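Local atomic coordinates of PHB depolymerase (Penicillium funiculosum, PDB entry 2D81), a protein that hydrolyses the biopolyester poly(3-hydroxybutyrate), using an alpha/beta-hydrolase fold with a circularly permuted chain order. Residues 41-46 and 92-97; 14-19 and 222-227; 63-68 and 106-111; 134-139 and 156-161. All blocks are in the same frame, centred on the assembly; numbering follows the deposited sequence.

Interaction 1 (41-46 and 92-97). With NAG (2-acetamido-2-deoxy-beta-D-glucopyranose), chain B.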
loop_
_atom_site.group_PDB
_atom_site.type_symbol
_atom_site.label_atom_id
_atom_site.label_comp_id
_atom_site.label_asym_id
_atom_site.label_seq_id
_atom_site.Cartn_x
_atom_site.Cartn_y
_atom_site.Cartn_z
ATOM N N GLY A 41 5.782 -0.772 3.056
ATOM C CA GLY A 41 5.160 -0.867 4.365
ATOM C C GLY A 41 3.784 -1.504 4.276
ATOM O O GLY A 41 3.047 -1.289 3.312
ATOM N N VAL A 42 3.434 -2.292 5.285
ATOM C CA VAL A 42 2.144 -2.970 5.304
ATOM C C VAL A 42 1.444 -2.735 6.639
ATOM O O VAL A 42 1.967 -3.103 7.693
ATOM C CB VAL A 42 2.313 -4.495 5.088
ATOM C CG1 VAL A 42 0.948 -5.184 5.112
ATOM C CG2 VAL A 42 3.019 -4.754 3.765
ATOM N N PHE A 43 0.269 -2.110 6.590
ATOM C CA PHE A 43 -0.570 -1.936 7.773
ATOM C C PHE A 43 -1.715 -2.947 7.742
ATOM O O PHE A 43 -2.612 -2.846 6.905
ATOM C CB PHE A 43 -1.179 -0.527 7.828
ATOM C CG PHE A 43 -0.167 0.587 7.919
ATOM C CD1 PHE A 43 0.402 1.127 6.768
ATOM C CD2 PHE A 43 0.184 1.125 9.154
ATOM C CE1 PHE A 43 1.304 2.188 6.846
ATOM C CE2 PHE A 43 1.088 2.188 9.246
ATOM C CZ PHE A 43 1.645 2.720 8.089
ATOM N N ALA A 44 -1.676 -3.915 8.654
ATOM C CA ALA A 44 -2.780 -4.855 8.828
ATOM C C ALA A 44 -3.131 -5.544 7.513
ATOM O O ALA A 44 -4.301 -5.618 7.131
ATOM C CB ALA A 44 -4.006 -4.124 9.388
ATOM N N GLY A 45 -2.104 -6.037 6.828
ATOM C CA GLY A 45 -2.306 -6.872 5.656
ATOM C C GLY A 45 -1.851 -8.293 5.946
ATOM O O GLY A 45 -1.962 -8.759 7.076
ATOM N N GLY A 46 -1.329 -8.984 4.935
ATOM C CA GLY A 46 -0.939 -10.368 5.130
ATOM C C GLY A 46 0.047 -10.891 4.101
ATOM O O GLY A 46 0.498 -10.146 3.228
ATOM N N LYS A 92 14.027 -1.874 2.836
ATOM C CA LYS A 92 13.480 -1.511 4.136
ATOM C C LYS A 92 12.019 -1.932 4.162
ATOM O O LYS A 92 11.238 -1.540 3.294
ATOM C CB LYS A 92 13.591 -0.000 4.364
ATOM C CG LYS A 92 15.011 0.543 4.284
ATOM C CD LYS A 92 15.906 -0.088 5.334
ATOM C CE LYS A 92 15.524 0.359 6.735
ATOM N NZ LYS A 92 15.816 1.804 6.935
ATOM N N ILE A 93 11.651 -2.738 5.154
ATOM C CA ILE A 93 10.290 -3.248 5.243
ATOM C C ILE A 93 9.685 -2.892 6.589
ATOM O O ILE A 93 10.227 -3.238 7.641
ATOM C CB ILE A 93 10.257 -4.781 5.053
ATOM C CG1 ILE A 93 10.838 -5.142 3.684
ATOM C CG2 ILE A 93 8.821 -5.296 5.166
ATOM C CD1 ILE A 93 10.937 -6.632 3.426
ATOM N N TYR A 94 8.566 -2.176 6.538
ATOM C CA TYR A 94 7.840 -1.758 7.729
ATOM C C TYR A 94 6.526 -2.528 7.812
ATOM O O TYR A 94 5.813 -2.654 6.822
ATOM C CB TYR A 94 7.547 -0.256 7.665
ATOM C CG TYR A 94 6.625 0.230 8.762
ATOM C CD1 TYR A 94 7.121 0.584 10.014
ATOM C CD2 TYR A 94 5.247 0.305 8.553
ATOM C CE1 TYR A 94 6.268 1.001 11.033
ATOM C CE2 TYR A 94 4.386 0.716 9.564
ATOM C CZ TYR A 94 4.904 1.062 10.800
ATOM O OH TYR A 94 4.055 1.461 11.803
ATOM N N MET A 95 6.217 -3.045 8.996
ATOM C CA MET A 95 4.978 -3.787 9.213
ATOM C C MET A 95 4.305 -3.349 10.507
ATOM O O MET A 95 4.975 -3.115 11.513
ATOM C CB MET A 95 5.264 -5.290 9.257
ATOM C CG MET A 95 5.638 -5.871 7.905
ATOM S SD MET A 95 6.146 -7.592 8.006
ATOM C CE MET A 95 7.871 -7.379 8.436
ATOM N N TRP A 96 2.980 -3.230 10.474
ATOM C CA TRP A 96 2.215 -2.769 11.630
ATOM C C TRP A 96 0.932 -3.564 11.793
ATOM O O TRP A 96 0.272 -3.908 10.814
ATOM C CB TRP A 96 1.852 -1.287 11.485
ATOM C CG TRP A 96 1.001 -0.765 12.618
ATOM C CD1 TRP A 96 1.440 -0.283 13.820
ATOM C CD2 TRP A 96 -0.432 -0.709 12.665
ATOM N NE1 TRP A 96 0.373 0.065 14.611
ATOM C CE2 TRP A 96 -0.789 -0.184 13.929
ATOM C CE3 TRP A 96 -1.452 -1.054 11.763
ATOM C CZ2 TRP A 96 -2.123 0.009 14.313
ATOM C CZ3 TRP A 96 -2.780 -0.863 12.149
ATOM C CH2 TRP A 96 -3.101 -0.335 13.413
ATOM N N THR A 97 0.578 -3.845 13.040
ATOM C CA THR A 97 -0.735 -4.379 13.343
ATOM C C THR A 97 -1.242 -3.791 14.653
ATOM O O THR A 97 -0.455 -3.454 15.542
ATOM C CB THR A 97 -0.699 -5.915 13.459
ATOM O OG1 THR A 97 -2.022 -6.404 13.717
ATOM C CG2 THR A 97 0.230 -6.343 14.586
HETATM C C1 NAG B . 19.546 -1.795 4.791
HETATM C C2 NAG B . 20.486 -2.425 3.749
HETATM C C3 NAG B . 21.412 -1.370 3.108
HETATM C C4 NAG B . 20.669 -0.077 2.735
HETATM C C5 NAG B . 19.800 0.389 3.898
HETATM C C6 NAG B . 18.990 1.632 3.591
HETATM C C7 NAG B . 21.535 -4.607 3.855
HETATM C C8 NAG B . 22.778 -5.351 4.317
HETATM N N2 NAG B . 21.299 -3.425 4.418
HETATM O O3 NAG B . 22.000 -1.910 1.934
HETATM O O4 NAG B . 21.615 0.933 2.423
HETATM O O5 NAG B . 18.875 -0.655 4.250
HETATM O O6 NAG B . 18.729 2.372 4.775
HETATM O O7 NAG B . 20.805 -5.107 2.999
#

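Interaction 2 (14-19 and 222-227)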
loop_
_atom_site.group_PDB
_atom_site.type_symbol
_atom_site.label_atom_id
_atom_site.label_comp_id
_atom_site.label_asym_id
_atom_site.label_seq_id
_atom_site.Cartn_x
_atom_site.Cartn_y
_atom_site.Cartn_z
ATOM N N SER A 14 8.856 3.812 -3.193
ATOM C CA SER A 14 8.370 2.851 -2.206
ATOM C C SER A 14 6.844 2.857 -2.187
ATOM O O SER A 14 6.214 3.665 -2.875
ATOM C CB SER A 14 8.906 3.205 -0.814
ATOM O OG SER A 14 8.484 4.501 -0.418
ATOM N N VAL A 15 6.256 1.960 -1.400
ATOM C CA VAL A 15 4.803 1.817 -1.340
ATOM C C VAL A 15 4.354 1.294 0.028
ATOM O O VAL A 15 5.077 0.540 0.680
ATOM C CB VAL A 15 4.299 0.850 -2.446
ATOM C CG1 VAL A 15 4.970 -0.517 -2.294
ATOM C CG2 VAL A 15 2.784 0.710 -2.375
ATOM N N SER A 16 3.164 1.709 0.461
ATOM C CA SER A 16 2.534 1.145 1.657
ATOM C C SER A 16 1.018 1.156 1.497
ATOM O O SER A 16 0.491 1.758 0.563
ATOM C CB SER A 16 2.931 1.940 2.915
ATOM O OG SER A 16 2.323 3.221 2.958
ATOM N N GLY A 17 0.317 0.490 2.409
ATOM C CA GLY A 17 -1.133 0.483 2.347
ATOM C C GLY A 17 -1.781 -0.206 3.528
ATOM O O GLY A 17 -1.107 -0.872 4.315
ATOM N N LEU A 18 -3.095 -0.040 3.649
ATOM C CA LEU A 18 -3.861 -0.627 4.746
ATOM C C LEU A 18 -4.725 -1.788 4.263
ATOM O O LEU A 18 -5.439 -1.666 3.269
ATOM C CB LEU A 18 -4.766 0.429 5.380
ATOM C CG LEU A 18 -5.729 -0.076 6.460
ATOM C CD1 LEU A 18 -4.960 -0.429 7.730
ATOM C CD2 LEU A 18 -6.761 0.999 6.747
ATOM N N ALA A 19 -4.662 -2.904 4.984
ATOM C CA ALA A 19 -5.573 -4.026 4.776
ATOM C C ALA A 19 -5.442 -4.602 3.366
ATOM O O ALA A 19 -4.387 -5.133 3.013
ATOM C CB ALA A 19 -7.007 -3.584 5.048
ATOM N N SER A 222 11.394 12.298 -4.006
ATOM C CA SER A 222 11.114 10.873 -3.900
ATOM C C SER A 222 9.632 10.620 -4.142
ATOM O O SER A 222 8.855 11.560 -4.297
ATOM C CB SER A 222 11.504 10.356 -2.514
ATOM O OG SER A 222 10.830 11.074 -1.492
ATOM N N LEU A 223 9.244 9.348 -4.161
ATOM C CA LEU A 223 7.858 8.978 -4.414
ATOM C C LEU A 223 7.426 7.817 -3.523
ATOM O O LEU A 223 8.047 6.751 -3.529
ATOM C CB LEU A 223 7.679 8.582 -5.881
ATOM C CG LEU A 223 6.315 8.002 -6.283
ATOM C CD1 LEU A 223 5.224 9.052 -6.138
ATOM C CD2 LEU A 223 6.383 7.513 -7.725
ATOM N N HIS A 224 6.363 8.034 -2.759
ATOM C CA HIS A 224 5.733 6.965 -1.994
ATOM C C HIS A 224 4.311 6.767 -2.502
ATOM O O HIS A 224 3.549 7.728 -2.637
ATOM C CB HIS A 224 5.693 7.321 -0.505
ATOM C CG HIS A 224 5.186 6.216 0.370
ATOM N ND1 HIS A 224 5.931 5.092 0.656
ATOM C CD2 HIS A 224 4.002 6.054 1.010
ATOM C CE1 HIS A 224 5.230 4.288 1.435
ATOM N NE2 HIS A 224 4.056 4.849 1.664
ATOM N N VAL A 225 3.963 5.518 -2.787
ATOM C CA VAL A 225 2.610 5.164 -3.190
ATOM C C VAL A 225 1.859 4.666 -1.959
ATOM O O VAL A 225 2.297 3.724 -1.300
ATOM C CB VAL A 225 2.634 4.049 -4.260
ATOM C CG1 VAL A 225 1.216 3.720 -4.715
ATOM C CG2 VAL A 225 3.486 4.489 -5.443
ATOM N N ALA A 226 0.739 5.309 -1.646
ATOM C CA ALA A 226 -0.058 4.930 -0.481
ATOM C C ALA A 226 -1.413 4.371 -0.912
ATOM O O ALA A 226 -2.172 5.035 -1.621
ATOM C CB ALA A 226 -0.255 6.138 0.434
ATOM N N LEU A 227 -1.714 3.152 -0.475
ATOM C CA LEU A 227 -2.907 2.443 -0.932
ATOM C C LEU A 227 -3.991 2.319 0.139
ATOM O O LEU A 227 -3.782 1.695 1.179
ATOM C CB LEU A 227 -2.518 1.045 -1.425
ATOM C CG LEU A 227 -1.521 0.992 -2.586
ATOM C CD1 LEU A 227 -1.097 -0.450 -2.820
ATOM C CD2 LEU A 227 -2.146 1.582 -3.843
#

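Interaction 3 (63-68 and 106-111)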
loop_
_atom_site.group_PDB
_atom_site.type_symbol
_atom_site.label_atom_id
_atom_site.label_comp_id
_atom_site.label_asym_id
_atom_site.label_seq_id
_atom_site.Cartn_x
_atom_site.Cartn_y
_atom_site.Cartn_z
ATOM N N GLY A 63 -6.654 -15.522 11.994
ATOM C CA GLY A 63 -6.241 -16.906 11.888
ATOM C C GLY A 63 -4.764 -17.058 11.571
ATOM O O GLY A 63 -4.007 -16.083 11.560
ATOM N N TYR A 64 -4.354 -18.298 11.322
ATOM C CA TYR A 64 -2.971 -18.603 10.973
ATOM C C TYR A 64 -2.882 -19.141 9.547
ATOM O O TYR A 64 -2.790 -20.352 9.343
ATOM C CB TYR A 64 -2.393 -19.658 11.925
ATOM C CG TYR A 64 -2.115 -19.184 13.336
ATOM C CD1 TYR A 64 -3.150 -18.983 14.250
ATOM C CD2 TYR A 64 -0.807 -18.959 13.763
ATOM C CE1 TYR A 64 -2.887 -18.573 15.556
ATOM C CE2 TYR A 64 -0.533 -18.548 15.064
ATOM C CZ TYR A 64 -1.574 -18.359 15.955
ATOM O OH TYR A 64 -1.304 -17.957 17.243
ATOM N N PRO A 65 -2.905 -18.256 8.541
ATOM C CA PRO A 65 -2.819 -18.760 7.167
ATOM C C PRO A 65 -1.501 -19.491 6.929
ATOM O O PRO A 65 -0.475 -19.142 7.514
ATOM C CB PRO A 65 -2.942 -17.494 6.324
ATOM C CG PRO A 65 -2.333 -16.443 7.208
ATOM C CD PRO A 65 -2.924 -16.783 8.561
ATOM N N SER A 66 -1.533 -20.509 6.076
ATOM C CA SER A 66 -0.310 -21.214 5.714
ATOM C C SER A 66 0.515 -20.347 4.773
ATOM O O SER A 66 -0.035 -19.647 3.922
ATOM C CB SER A 66 -0.638 -22.541 5.028
ATOM O OG SER A 66 0.550 -23.231 4.672
ATOM N N ILE A 67 1.834 -20.396 4.919
ATOM C CA ILE A 67 2.709 -19.710 3.981
ATOM C C ILE A 67 3.689 -20.676 3.324
ATOM O O ILE A 67 4.655 -20.256 2.688
ATOM C CB ILE A 67 3.511 -18.585 4.669
ATOM C CG1 ILE A 67 4.358 -19.163 5.803
ATOM C CG2 ILE A 67 2.562 -17.511 5.179
ATOM C CD1 ILE A 67 5.394 -18.188 6.354
ATOM N N THR A 68 3.435 -21.973 3.465
ATOM C CA THR A 68 4.309 -22.965 2.851
ATOM C C THR A 68 4.339 -22.788 1.334
ATOM O O THR A 68 5.406 -22.598 0.744
ATOM C CB THR A 68 3.851 -24.400 3.178
ATOM O OG1 THR A 68 3.760 -24.559 4.599
ATOM C CG2 THR A 68 4.852 -25.409 2.635
ATOM N N PRO A 106 -2.983 -9.795 14.243
ATOM C CA PRO A 106 -1.588 -10.101 14.574
ATOM C C PRO A 106 -1.127 -11.443 14.013
ATOM O O PRO A 106 -0.000 -11.566 13.543
ATOM C CB PRO A 106 -1.581 -10.087 16.104
ATOM C CG PRO A 106 -2.645 -9.102 16.436
ATOM C CD PRO A 106 -3.741 -9.452 15.461
ATOM N N ASN A 107 -1.996 -12.447 14.060
ATOM C CA ASN A 107 -1.609 -13.785 13.626
ATOM C C ASN A 107 -1.383 -13.832 12.113
ATOM O O ASN A 107 -0.535 -14.578 11.627
ATOM C CB ASN A 107 -2.679 -14.804 14.038
ATOM C CG ASN A 107 -2.761 -14.993 15.547
ATOM O OD1 ASN A 107 -3.812 -15.350 16.083
ATOM N ND2 ASN A 107 -1.650 -14.768 16.237
ATOM N N VAL A 108 -2.138 -13.027 11.372
ATOM C CA VAL A 108 -1.971 -12.953 9.926
ATOM C C VAL A 108 -0.752 -12.112 9.572
ATOM O O VAL A 108 0.076 -12.519 8.758
ATOM C CB VAL A 108 -3.221 -12.349 9.250
ATOM C CG1 VAL A 108 -3.001 -12.222 7.746
ATOM C CG2 VAL A 108 -4.436 -13.231 9.535
ATOM N N MET A 109 -0.632 -10.942 10.186
ATOM C CA MET A 109 0.537 -10.107 9.935
ATOM C C MET A 109 1.839 -10.795 10.332
ATOM O O MET A 109 2.865 -10.607 9.681
ATOM C CB MET A 109 0.404 -8.763 10.658
ATOM C CG MET A 109 -0.330 -7.704 9.847
ATOM S SD MET A 109 0.534 -7.296 8.294
ATOM C CE MET A 109 1.953 -6.393 8.941
ATOM N N ASN A 110 1.803 -11.607 11.384
ATOM C CA ASN A 110 3.003 -12.318 11.807
ATOM C C ASN A 110 3.469 -13.313 10.748
ATOM O O ASN A 110 4.668 -13.544 10.599
ATOM C CB ASN A 110 2.765 -13.061 13.122
ATOM C CG ASN A 110 4.016 -13.759 13.629
ATOM O OD1 ASN A 110 4.983 -13.109 14.044
ATOM N ND2 ASN A 110 4.012 -15.085 13.584
ATOM N N GLN A 111 2.525 -13.908 10.021
ATOM C CA GLN A 111 2.880 -14.840 8.953
ATOM C C GLN A 111 3.546 -14.119 7.783
ATOM O O GLN A 111 4.430 -14.672 7.128
ATOM C CB GLN A 111 1.645 -15.594 8.447
ATOM C CG GLN A 111 1.076 -16.629 9.415
ATOM C CD GLN A 111 2.056 -17.741 9.734
ATOM O OE1 GLN A 111 2.963 -17.572 10.549
ATOM N NE2 GLN A 111 1.883 -18.889 9.081
#

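Interaction 4 (134-139 and 156-161)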
loop_
_atom_site.group_PDB
_atom_site.type_symbol
_atom_site.label_atom_id
_atom_site.label_comp_id
_atom_site.label_asym_id
_atom_site.label_seq_id
_atom_site.Cartn_x
_atom_site.Cartn_y
_atom_site.Cartn_z
ATOM N N VAL A 134 -7.604 -1.517 16.772
ATOM C CA VAL A 134 -8.336 -2.478 15.957
ATOM C C VAL A 134 -7.956 -2.321 14.487
ATOM O O VAL A 134 -6.940 -1.701 14.161
ATOM C CB VAL A 134 -9.864 -2.295 16.106
ATOM C CG1 VAL A 134 -10.265 -2.477 17.565
ATOM C CG2 VAL A 134 -10.283 -0.920 15.604
ATOM N N HIS A 135 -8.774 -2.882 13.602
ATOM C CA HIS A 135 -8.553 -2.732 12.174
ATOM C C HIS A 135 -8.909 -1.318 11.713
ATOM O O HIS A 135 -10.075 -1.002 11.475
ATOM C CB HIS A 135 -9.393 -3.745 11.403
ATOM C CG HIS A 135 -8.945 -3.933 9.990
ATOM N ND1 HIS A 135 -7.764 -4.565 9.664
ATOM C CD2 HIS A 135 -9.498 -3.539 8.819
ATOM C CE1 HIS A 135 -7.609 -4.551 8.352
ATOM N NE2 HIS A 135 -8.647 -3.934 7.817
ATOM N N THR A 136 -7.892 -0.473 11.588
ATOM C CA THR A 136 -8.080 0.923 11.225
ATOM C C THR A 136 -6.696 1.484 10.909
ATOM O O THR A 136 -5.688 0.910 11.330
ATOM C CB THR A 136 -8.707 1.707 12.403
ATOM O OG1 THR A 136 -9.140 2.996 11.950
ATOM C CG2 THR A 136 -7.691 1.887 13.526
ATOM N N PHE A 137 -6.632 2.583 10.163
ATOM C CA PHE A 137 -5.341 3.215 9.907
ATOM C C PHE A 137 -4.931 4.036 11.126
ATOM O O PHE A 137 -5.664 4.922 11.554
ATOM C CB PHE A 137 -5.400 4.133 8.684
ATOM C CG PHE A 137 -4.044 4.497 8.156
ATOM C CD1 PHE A 137 -3.483 3.788 7.099
ATOM C CD2 PHE A 137 -3.297 5.502 8.760
ATOM C CE1 PHE A 137 -2.198 4.070 6.655
ATOM C CE2 PHE A 137 -2.005 5.792 8.322
ATOM C CZ PHE A 137 -1.455 5.071 7.265
ATOM N N PRO A 138 -3.744 3.759 11.691
ATOM C CA PRO A 138 -3.259 4.485 12.870
ATOM C C PRO A 138 -2.633 5.854 12.594
ATOM O O PRO A 138 -1.632 5.955 11.886
ATOM C CB PRO A 138 -2.253 3.513 13.469
ATOM C CG PRO A 138 -1.623 2.922 12.236
ATOM C CD PRO A 138 -2.822 2.663 11.329
ATOM N N THR A 139 -3.219 6.899 13.174
ATOM C CA THR A 139 -2.595 8.222 13.161
ATOM C C THR A 139 -2.495 8.740 14.593
ATOM O O THR A 139 -2.904 8.062 15.533
ATOM C CB THR A 139 -3.415 9.227 12.335
ATOM O OG1 THR A 139 -4.513 9.714 13.115
ATOM C CG2 THR A 139 -3.963 8.558 11.083
ATOM N N TYR A 156 -12.400 3.964 8.862
ATOM C CA TYR A 156 -11.253 3.129 9.208
ATOM C C TYR A 156 -9.951 3.931 9.224
ATOM O O TYR A 156 -8.904 3.465 8.777
ATOM C CB TYR A 156 -11.139 1.949 8.235
ATOM C CG TYR A 156 -12.407 1.132 8.163
ATOM C CD1 TYR A 156 -13.368 1.387 7.188
ATOM C CD2 TYR A 156 -12.665 0.129 9.097
ATOM C CE1 TYR A 156 -14.554 0.666 7.140
ATOM C CE2 TYR A 156 -13.851 -0.596 9.061
ATOM C CZ TYR A 156 -14.790 -0.322 8.078
ATOM O OH TYR A 156 -15.967 -1.031 8.029
ATOM N N ILE A 157 -10.038 5.147 9.747
ATOM C CA ILE A 157 -8.869 5.982 10.012
ATOM C C ILE A 157 -9.085 6.579 11.401
ATOM O O ILE A 157 -10.147 7.131 11.677
ATOM C CB ILE A 157 -8.761 7.135 8.988
ATOM C CG1 ILE A 157 -8.755 6.574 7.564
ATOM C CG2 ILE A 157 -7.492 7.938 9.246
ATOM C CD1 ILE A 157 -8.888 7.645 6.494
ATOM N N SER A 158 -8.087 6.465 12.271
ATOM C CA SER A 158 -8.295 6.759 13.687
ATOM C C SER A 158 -7.144 7.532 14.305
ATOM O O SER A 158 -6.019 7.510 13.803
ATOM C CB SER A 158 -8.479 5.459 14.477
ATOM O OG SER A 158 -9.563 4.694 13.984
ATOM N N ASN A 159 -7.430 8.207 15.414
ATOM C CA ASN A 159 -6.369 8.667 16.296
ATOM C C ASN A 159 -6.024 7.518 17.236
ATOM O O ASN A 159 -6.692 7.311 18.249
ATOM C CB ASN A 159 -6.824 9.878 17.113
ATOM C CG ASN A 159 -5.687 10.508 17.899
ATOM O OD1 ASN A 159 -4.672 9.864 18.166
ATOM N ND2 ASN A 159 -5.858 11.770 18.287
ATOM N N CYS A 160 -4.994 6.759 16.880
ATOM C CA CYS A 160 -4.529 5.649 17.703
ATOM C C CYS A 160 -3.354 6.064 18.579
ATOM O O CYS A 160 -2.642 5.213 19.113
ATOM C CB CYS A 160 -4.094 4.479 16.819
ATOM S SG CYS A 160 -5.427 3.698 15.855
ATOM N N ASN A 161 -3.153 7.371 18.716
ATOM C CA ASN A 161 -2.010 7.897 19.455
ATOM C C ASN A 161 -0.728 7.271 18.915
ATOM O O ASN A 161 0.212 6.985 19.659
ATOM C CB ASN A 161 -2.161 7.597 20.952
ATOM C CG ASN A 161 -1.093 8.274 21.795
ATOM O OD1 ASN A 161 -0.821 9.465 21.634
ATOM N ND2 ASN A 161 -0.493 7.519 22.705
#

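Interaction 1 (41-46 and 92-97)
Phe43 meets Tyr94 and Trp96 on one face of the sheet where strands 39-43 and 92-98 run in parallel, the three rings forming an aromatic cluster. With CG anti to the carbonyl carbon (chi1 -62°), Phe43 lays one side of its ring toward strand 92-98. Its CE2 reaches Tyr94 CE2 at 3.6 Å, near the plane of the tyrosine ring and at its edge, and the two ring planes are inclined at 56°. Farther back, Phe43 CD2 rests 3.7 Å from Trp96 CB, while Trp96 CE3 sits in the plane of the phenyl ring at its edge. Tyr94 and Trp96 hold CG anti to the backbone N (chi1 172° for Tyr94), bringing both side chains to one side of the phenyl ring, at CE2 and CD2. An alanine in place of Phe43 is likely to open a gap against helix 164-173 and leave Tyr94 CE2 and Trp96 CB without their apolar partner. Gly41 CA fits at the edge of the Tyr94 ring, and Val42 and Met95 face the other way, onto helix 106-116. The backbones are laced by Val42 N to Tyr94 O (2.9 Å), Trp96 N to Val42 O (3.0 Å) and Ala44 N to Trp96 O (2.9 Å). At the start of the strand, Lys92 CD comes within 3.2 Å of O5 of the glycan sugar, while its NZ bonds Trp171 O. The polar ends of the rings are satisfied beyond the cluster, Tyr94 OH by Tyr162 and Trp96 NE1 by Thr130, so a buried apolar contact is fixed by hydrogen bonds at its margin.

Interaction 2 (14-19 and 222-227)
Ser14 and Ser16 reach His224 because each serine holds OG between its backbone N and carbonyl carbon (chi1 60° and 71°), while His224 turns CG anti to its own N (chi1 -174°) and lays the imidazole alongside the neighbouring strand. Both hydroxyls approach the ring at its edge and in its plane: Ser14 OG is 2.8 Å from ND1 of His224, and Ser16 OG is 2.7 Å from NE2 of His224. Between them His224 CE1 lies 3.4 Å from Val15 C. Were His224 a leucine, both serines would probably lose their common partner, and the polar chain across the strands would be broken. Strands 13-18 and 221-227 are parallel neighbours in the middle of the main sheet, joined by backbone bonds such as Ser16 N to Val225 O (2.8 Å) and Leu227 N to Ser16 O (2.8 Å). On the opposite face Val15 CG2 packs on Val225 CB at 3.8 Å and nears Leu227 CD1, beneath helix 20-31. Gly17 brings its CA 3.1 Å from Leu227 O, where a side chain would clash. Ala19, probably the engineered replacement of the nucleophilic serine, follows in the sharp turn before that helix. Since Ser14 OG also bonds Tyr173 OH and Ser16 OG bonds Tyr247 OH, a hydrogen-bonded chain of five side chains holds the imidazole from both nitrogens and fixes its rotation within the buried sheet.

Interaction 3 (63-68 and 106-111)
Gly63 begins a loop that lies against the first turns of helix 106-116, the helix of the beta-alpha-beta crossover from strand 92-98 to strand 125-130. Its carbonyl points at the helix: Gly63 O is 3.1 Å from Asn107 CB and 3.5 Å from Val108 CG2. Tyr64 then folds its ring back over Asn107. The CB of Asn107 stands above the centre of the ring, 4.1 Å from its centroid, in a CH-pi contact. The amide stacks on the same ring with the two planes 25° apart. Pro65 turns inward, its CD meeting Val108 CG2 at 4.0 Å, where the two side chains cross at about a right angle. Its ring also slides past the aliphatic part of Gln111, in the opposite direction. The carbonyl of Pro65 takes the polar link of the contact: Gln111, with its chain bent at chi2 (-62°), curls round so that NE2 donates to Pro65 O at 2.8 Å. That bond is nearly straight, 168° at the hydrogen, and the acceptor lies in the plane of the amide. The carbonyl of Ser66 turns to Gln54 instead. Ile67, at the N-cap of helix 68-77, directs its side chain to helix 106-116, crossing Gln111 obliquely; its CG2 lies 3.9 Å from Gln111 CB, and its CD1 rests 3.7 Å from Gln111 O.

Interaction 4 (134-139 and 156-161)
The Tyr156 ring receives His135 O at its edge and in its plane, 3.7 Å from Tyr156 CD2, while the Phe137 side chain leads off from strand 157-159 and its ring meets Phe43, leaving CB of Phe137 as the atom near Ile157. The His135 imidazole touches the bound hydroxybutyrate trimer and bonds Asp101 through ND1, an arrangement consistent with the histidine and acid of a catalytic triad. Beyond it the short strands 137-139 and 157-159 pair in parallel. Phe137 N bonds Tyr156 O at 2.8 Å. Thr136, with OG1 anti to the backbone N (chi1 -168°), donates to Ser158 OG at 2.7 Å, and Ser158 OG is bonded in turn to Asn147 O. Ser158 O is gripped twice by one residue, by Thr139 N at 2.9 Å and by Thr139 OG1 at 2.8 Å. Cys160 SG, disulfide-bonded to Cys149, packs 3.7 Å from Thr136 CG2 and 3.8 Å from Pro138 CA. Asn159 OD1 closes an Asx turn on Asn161 N. The hydroxyls of Thr136, Ser158 and Thr139 are thus all engaged, and this polar network, with the disulfide, ties down the chain that follows the pocket histidine.

From the N terminus, strand 13-18 opens interaction 2, whose loop of about 200 residues closes only at strand 221-227 and encloses the other three contacts. Within it, strand 39-43 opens interaction 1 and the 63-68 loop opens interaction 3; strand 92-98 closes the first before helix 106-116 closes the second, so these two cross. Interaction 4 follows in series, closing a short loop. Interactions 1 and 2 continue one sheet, with Gly41 N 2.8 Å from Val15 O, probably a hydrogen bond. Met109 joins interaction 3 to the strands of interaction 1. Interaction 4 sits beyond the C-terminal ends of the parallel strands, where His135 NE2 comes 3.2 Å from CB of Ala19.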